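Local coordinates for putative riboflavin biosynthesis protein (Shewanella loihica, PDB 3KY8) that probably acts as a reductase in riboflavin biosynthesis, reducing 5-amino-6-(5-phosphoribosylamino)uracil, at residues I23-T28 against V58-R63; I178-V183 against T188-H193. All blocks are in the same frame, centred on the assembly; numbering follows the deposited sequence.

Contact 1 of 2, residues I23-T28 against V58-R63; sequences IVFIAT and VALMER
Leu60 reaches from the helix down to the strand and divides its two methyl groups between Ile23 and Phe25, two residues apart on the same face of the sheet. One branch, CD2, sits against the root of Phe25, 3.5 Å from Phe25 CB, and approaches the ring obliquely from its CG side. The other branch, CD1, lies 4.0 Å from Ile23 CG2. With CG anti to its backbone N (chi1 176°), the leucine extends off the helix and its fork puts one methyl on each of the two strand side chains, running antiparallel alongside both.

Ile23 also uses its longer branch. Its CD1 lies over the middle of the Arg63 guanidinium, 3.4 Å from Arg63 CZ, so the flat cation rests one face on a methyl group. The extended chain of Arg63 carries its charge to this spot, where salt bridges from NE to Glu129 and from NH1 to Glu149 fix the rotation of the group; the two carboxylates probably balance its charge.

No hydrogen bond crosses between 23-28 and 58-63. The helix runs nearly antiparallel to the strand, at 156° between short axes whose closest approach is 10.8 Å, and side chains alone bridge the gap. Val24 points the other way, where it meets Ile138 of helix 135-143. An unidentified bound molecule lies about 4 Å from the side chain of Phe25, which may mark a pocket beside this layer. A helix laid on an inner strand of a mixed sheet, with another helix touching that strand's opposite face, is the alpha/beta layering of the dihydrofolate reductase-like fold to which RibD C-terminal domains belong.

Contact 2 of 2, residues I178-V183 against T188-H193; sequences IKSEVV and TQTTYH
Ile178 lies across the ring of His193 where two antiparallel strands form a beta hairpin, with a classic beta bulge placing Ile178 and Lys179 together opposite Thr191. The isoleucine CG1 stands over the centre of the imidazole, 3.5 Å from the centroid of the His193 ring and 13° off its normal, a CH-pi contact in which the two side chains cross at about a right angle. With an alanine at His193, the flat surface under Ile178 CG1 and CD1 would be gone, and the isoleucine would probably be freer to turn at this end of the hairpin.

The bulge is read in its bonds: Ile178 N donates to Thr191 O at 2.9 Å, while Thr191 N reaches Lys179 O at 2.8 Å. Farther along, Glu181 and Gln189 form a hydrogen-bonded pair through both backbones.

On the face carrying Ser180, Val182, Thr188 and Thr190, two hydroxyls meet tip to tip, Ser180 OG lying 3.0 Å from Thr190 OG1. The serine hydroxyl is anti to its N (chi1 -169°), whereas the threonine hydroxyl is turned beside its own N (chi1 -48°), and the two converge across a non-hydrogen-bonded pair. Ser180 packs on Thr188 of the second subunit, and Val182 and Thr188 on its Ser180, so this face belongs to the dimer contact.

On the other face Lys179 NZ forms a salt bridge with Glu181 OE2 on its own strand, a weak hydrogen bond at 3.3 Å. The extended Gln189 chain carries its amide to Thr153 OG1 and Thr55 O, both bonded to NE2, and Val183 packs both methyls against Gln189 CB. Across the two strands a water donates to Gln189 O at 2.7 Å and is hydrogen-bonded, at 2.9 Å, to Thr191 OG1.

How the contacts relate
Followed from the N terminus, strand 21-29 is laid down first, and contact 1 closes when helix 57-63 folds back on it after a long loop. The chain then adds five more strands of the sheet before contact 2 opens, and this second closure spans only the short turn between strands 173-183 and 187-194. The two are therefore in series, neither enclosing nor crossing the other. In space, strand 149-158 lies between strand 21-29 and the hairpin; contact 1 sets a helix on an inner strand while contact 2 joins an outermost strand to its neighbour in the same sheet. The contacts' centres are about 13 Å apart, yet Phe25 CE2 packs 4.2 Å from Gln189 NE2.

Contact 1 of 2, residues I23-T28 against V58-R63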
loop_
_atom_site.group_PDB
_atom_site.type_symbol
_atom_site.label_atom_id
_atom_site.label_comp_id
_atom_site.label_asym_id
_atom_site.label_seq_id
_atom_site.Cartn_x
_atom_site.Cartn_y
_atom_site.Cartn_z
ATOM N N ILE A 23 2.277 13.202 -12.736
ATOM C CA ILE A 23 1.786 11.814 -12.839
ATOM C C ILE A 23 2.812 10.846 -12.250
ATOM O O ILE A 23 3.968 10.909 -12.589
ATOM C CB ILE A 23 1.521 11.406 -14.350
ATOM C CG1 ILE A 23 0.576 12.400 -15.026
ATOM C CG2 ILE A 23 0.932 9.988 -14.477
ATOM C CD1 ILE A 23 0.739 12.433 -16.571
ATOM N N VAL A 24 2.365 9.981 -11.339
ATOM C CA VAL A 24 3.163 8.900 -10.758
ATOM C C VAL A 24 2.794 7.633 -11.504
ATOM O O VAL A 24 1.612 7.434 -11.853
ATOM C CB VAL A 24 2.882 8.747 -9.269
ATOM C CG1 VAL A 24 3.499 7.506 -8.712
ATOM C CG2 VAL A 24 3.375 10.002 -8.541
ATOM N N PHE A 25 3.815 6.850 -11.856
ATOM C CA PHE A 25 3.641 5.529 -12.475
ATOM C C PHE A 25 4.735 4.602 -11.926
ATOM O O PHE A 25 5.902 4.662 -12.338
ATOM C CB PHE A 25 3.690 5.651 -14.010
ATOM C CG PHE A 25 3.465 4.343 -14.750
ATOM C CD1 PHE A 25 4.510 3.489 -15.009
ATOM C CD2 PHE A 25 2.210 3.980 -15.194
ATOM C CE1 PHE A 25 4.292 2.319 -15.692
ATOM C CE2 PHE A 25 1.999 2.802 -15.870
ATOM C CZ PHE A 25 3.022 1.978 -16.100
ATOM N N ILE A 26 4.362 3.741 -10.988
ATOM C CA ILE A 26 5.349 3.059 -10.174
ATOM C C ILE A 26 4.898 1.672 -9.701
ATOM O O ILE A 26 3.713 1.426 -9.455
ATOM C CB ILE A 26 5.733 3.942 -8.922
ATOM C CG1 ILE A 26 7.173 3.604 -8.435
ATOM C CG2 ILE A 26 4.676 3.769 -7.814
ATOM C CD1 ILE A 26 7.858 4.723 -7.677
ATOM N N ALA A 27 5.866 0.776 -9.547
ATOM C CA ALA A 27 5.613 -0.563 -9.043
ATOM C C ALA A 27 5.954 -0.526 -7.566
ATOM O O ALA A 27 6.983 -0.005 -7.179
ATOM C CB ALA A 27 6.492 -1.565 -9.754
ATOM N N THR A 28 5.079 -1.085 -6.749
ATOM C CA THR A 28 5.303 -1.226 -5.314
ATOM C C THR A 28 5.039 -2.678 -4.877
ATOM O O THR A 28 4.254 -3.417 -5.486
ATOM C CB THR A 28 4.357 -0.231 -4.540
ATOM O OG1 THR A 28 4.581 -0.336 -3.150
ATOM C CG2 THR A 28 2.923 -0.547 -4.755
ATOM N N VAL A 58 4.799 2.442 -22.363
ATOM C CA VAL A 58 4.942 3.022 -23.683
ATOM C C VAL A 58 3.974 4.172 -23.784
ATOM O O VAL A 58 4.346 5.227 -24.263
ATOM C CB VAL A 58 4.707 2.010 -24.852
ATOM C CG1 VAL A 58 5.482 2.441 -26.099
ATOM C CG2 VAL A 58 5.157 0.654 -24.467
ATOM N N ALA A 59 2.746 3.982 -23.316
ATOM C CA ALA A 59 1.727 5.021 -23.415
ATOM C C ALA A 59 2.002 6.237 -22.458
ATOM O O ALA A 59 1.801 7.413 -22.835
ATOM C CB ALA A 59 0.339 4.423 -23.184
ATOM N N LEU A 60 2.469 5.957 -21.241
ATOM C CA LEU A 60 2.903 7.003 -20.346
ATOM C C LEU A 60 3.959 7.879 -21.051
ATOM O O LEU A 60 3.815 9.127 -21.120
ATOM C CB LEU A 60 3.468 6.389 -19.068
ATOM C CG LEU A 60 4.074 7.373 -18.052
ATOM C CD1 LEU A 60 2.967 8.094 -17.316
ATOM C CD2 LEU A 60 4.984 6.578 -17.105
HETATM N N MSE A 61 4.980 7.235 -21.623
HETATM C CA MSE A 61 6.115 7.960 -22.220
HETATM C C MSE A 61 5.729 8.772 -23.436
HETATM O O MSE A 61 6.341 9.809 -23.734
HETATM C CB MSE A 61 7.246 7.014 -22.600
HETATM C CG MSE A 61 7.944 6.458 -21.400
HETATM SE SE MSE A 61 8.545 7.762 -20.071
HETATM C CE MSE A 61 9.694 8.823 -21.240
ATOM N N GLU A 62 4.721 8.293 -24.156
ATOM C CA GLU A 62 4.220 9.009 -25.291
ATOM C C GLU A 62 3.445 10.243 -24.837
ATOM O O GLU A 62 3.413 11.259 -25.538
ATOM C CB GLU A 62 3.324 8.108 -26.117
ATOM C CG GLU A 62 2.149 8.846 -26.720
ATOM C CD GLU A 62 1.868 8.426 -28.112
ATOM O OE1 GLU A 62 1.838 7.185 -28.350
ATOM O OE2 GLU A 62 1.672 9.348 -28.949
ATOM N N ARG A 63 2.794 10.139 -23.685
ATOM C CA ARG A 63 1.978 11.219 -23.155
ATOM C C ARG A 63 2.796 12.304 -22.466
ATOM O O ARG A 63 2.524 13.495 -22.604
ATOM C CB ARG A 63 0.933 10.659 -22.176
ATOM C CG ARG A 63 0.190 11.734 -21.436
ATOM C CD ARG A 63 -0.793 11.177 -20.448
ATOM N NE ARG A 63 -1.377 12.250 -19.644
ATOM C CZ ARG A 63 -2.004 12.063 -18.473
ATOM N NH1 ARG A 63 -2.129 10.858 -17.937
ATOM N NH2 ARG A 63 -2.498 13.098 -17.815
#

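Contact 2 of 2, residues I178-V183 against T188-H193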
loop_
_atom_site.group_PDB
_atom_site.type_symbol
_atom_site.label_atom_id
_atom_site.label_comp_id
_atom_site.label_asym_id
_atom_site.label_seq_id
_atom_site.Cartn_x
_atom_site.Cartn_y
_atom_site.Cartn_z
ATOM N N ILE A 178 -10.219 5.614 -10.735
ATOM C CA ILE A 178 -10.634 5.732 -12.142
ATOM C C ILE A 178 -10.733 4.318 -12.707
ATOM O O ILE A 178 -11.594 4.023 -13.492
ATOM C CB ILE A 178 -9.577 6.539 -12.965
ATOM C CG1 ILE A 178 -9.343 7.942 -12.362
ATOM C CG2 ILE A 178 -9.881 6.576 -14.481
ATOM C CD1 ILE A 178 -10.573 8.803 -12.088
ATOM N N LYS A 179 -9.822 3.445 -12.301
ATOM C CA LYS A 179 -9.726 2.118 -12.873
ATOM C C LYS A 179 -8.891 1.250 -11.943
ATOM O O LYS A 179 -7.935 1.713 -11.294
ATOM C CB LYS A 179 -9.071 2.209 -14.251
ATOM C CG LYS A 179 -9.068 0.921 -15.058
ATOM C CD LYS A 179 -8.226 1.096 -16.336
ATOM C CE LYS A 179 -8.590 -0.044 -17.329
ATOM N NZ LYS A 179 -7.847 0.039 -18.591
ATOM N N SER A 180 -9.261 -0.022 -11.883
ATOM C CA SER A 180 -8.447 -1.036 -11.240
ATOM C C SER A 180 -8.651 -2.321 -11.988
ATOM O O SER A 180 -9.779 -2.674 -12.272
ATOM C CB SER A 180 -8.882 -1.209 -9.804
ATOM O OG SER A 180 -7.949 -2.001 -9.140
ATOM N N GLU A 181 -7.566 -3.001 -12.336
ATOM C CA GLU A 181 -7.638 -4.264 -13.031
ATOM C C GLU A 181 -6.490 -5.145 -12.637
ATOM O O GLU A 181 -5.464 -4.657 -12.183
ATOM C CB GLU A 181 -7.595 -4.024 -14.543
ATOM C CG GLU A 181 -6.309 -3.455 -15.050
ATOM C CD GLU A 181 -6.347 -3.134 -16.548
ATOM O OE1 GLU A 181 -6.786 -4.011 -17.312
ATOM O OE2 GLU A 181 -5.917 -2.013 -16.958
ATOM N N VAL A 182 -6.675 -6.445 -12.794
ATOM C CA VAL A 182 -5.608 -7.403 -12.656
ATOM C C VAL A 182 -4.881 -7.440 -14.011
ATOM O O VAL A 182 -5.516 -7.594 -15.045
ATOM C CB VAL A 182 -6.134 -8.801 -12.239
ATOM C CG1 VAL A 182 -4.990 -9.826 -12.176
ATOM C CG2 VAL A 182 -6.844 -8.719 -10.873
ATOM N N VAL A 183 -3.556 -7.264 -13.984
ATOM C CA VAL A 183 -2.687 -7.338 -15.158
ATOM C C VAL A 183 -1.714 -8.508 -14.929
ATOM O O VAL A 183 -1.356 -8.813 -13.796
ATOM C CB VAL A 183 -1.922 -6.014 -15.377
ATOM C CG1 VAL A 183 -2.868 -4.903 -15.693
ATOM C CG2 VAL A 183 -1.147 -5.607 -14.144
ATOM N N THR A 188 -2.120 -6.141 -9.419
ATOM C CA THR A 188 -3.216 -5.194 -9.511
ATOM C C THR A 188 -2.606 -3.923 -9.977
ATOM O O THR A 188 -1.502 -3.587 -9.557
ATOM C CB THR A 188 -4.020 -4.995 -8.207
ATOM O OG1 THR A 188 -3.170 -4.472 -7.155
ATOM C CG2 THR A 188 -4.677 -6.319 -7.793
ATOM N N GLN A 189 -3.297 -3.251 -10.894
ATOM C CA GLN A 189 -2.912 -1.937 -11.368
ATOM C C GLN A 189 -4.110 -0.993 -11.202
ATOM O O GLN A 189 -5.130 -1.175 -11.855
ATOM C CB GLN A 189 -2.438 -1.979 -12.821
ATOM C CG GLN A 189 -1.883 -0.631 -13.322
ATOM C CD GLN A 189 -1.217 -0.714 -14.675
ATOM O OE1 GLN A 189 -1.899 -0.731 -15.705
ATOM N NE2 GLN A 189 0.112 -0.718 -14.693
ATOM N N THR A 190 -3.957 -0.002 -10.328
ATOM C CA THR A 190 -4.995 0.935 -9.999
ATOM C C THR A 190 -4.582 2.363 -10.327
ATOM O O THR A 190 -3.491 2.793 -9.974
ATOM C CB THR A 190 -5.376 0.832 -8.495
ATOM O OG1 THR A 190 -5.568 -0.552 -8.162
ATOM C CG2 THR A 190 -6.681 1.592 -8.195
ATOM N N THR A 191 -5.509 3.096 -10.935
ATOM C CA THR A 191 -5.305 4.463 -11.366
ATOM C C THR A 191 -6.140 5.381 -10.471
ATOM O O THR A 191 -7.369 5.268 -10.420
ATOM C CB THR A 191 -5.749 4.645 -12.829
ATOM O OG1 THR A 191 -5.018 3.724 -13.659
ATOM C CG2 THR A 191 -5.565 6.102 -13.284
ATOM N N TYR A 192 -5.433 6.266 -9.758
ATOM C CA TYR A 192 -5.995 7.254 -8.877
ATOM C C TYR A 192 -5.840 8.669 -9.456
ATOM O O TYR A 192 -4.769 9.022 -9.943
ATOM C CB TYR A 192 -5.260 7.225 -7.545
ATOM C CG TYR A 192 -5.224 5.868 -6.851
ATOM C CD1 TYR A 192 -6.257 5.458 -6.035
ATOM C CD2 TYR A 192 -4.148 5.016 -7.010
ATOM C CE1 TYR A 192 -6.236 4.227 -5.412
ATOM C CE2 TYR A 192 -4.124 3.778 -6.392
ATOM C CZ TYR A 192 -5.151 3.402 -5.573
ATOM O OH TYR A 192 -5.108 2.165 -4.948
ATOM N N HIS A 193 -6.912 9.453 -9.398
ATOM C CA HIS A 193 -6.861 10.902 -9.616
ATOM C C HIS A 193 -7.150 11.627 -8.293
ATOM O O HIS A 193 -8.053 11.241 -7.535
ATOM C CB HIS A 193 -7.900 11.362 -10.616
ATOM C CG HIS A 193 -7.594 11.006 -12.034
ATOM N ND1 HIS A 193 -6.662 10.050 -12.388
ATOM C CD2 HIS A 193 -8.116 11.467 -13.193
ATOM C CE1 HIS A 193 -6.609 9.955 -13.703
ATOM N NE2 HIS A 193 -7.493 10.788 -14.215
HETATM O O HOH W 1 -5.577 0.858 -13.651
#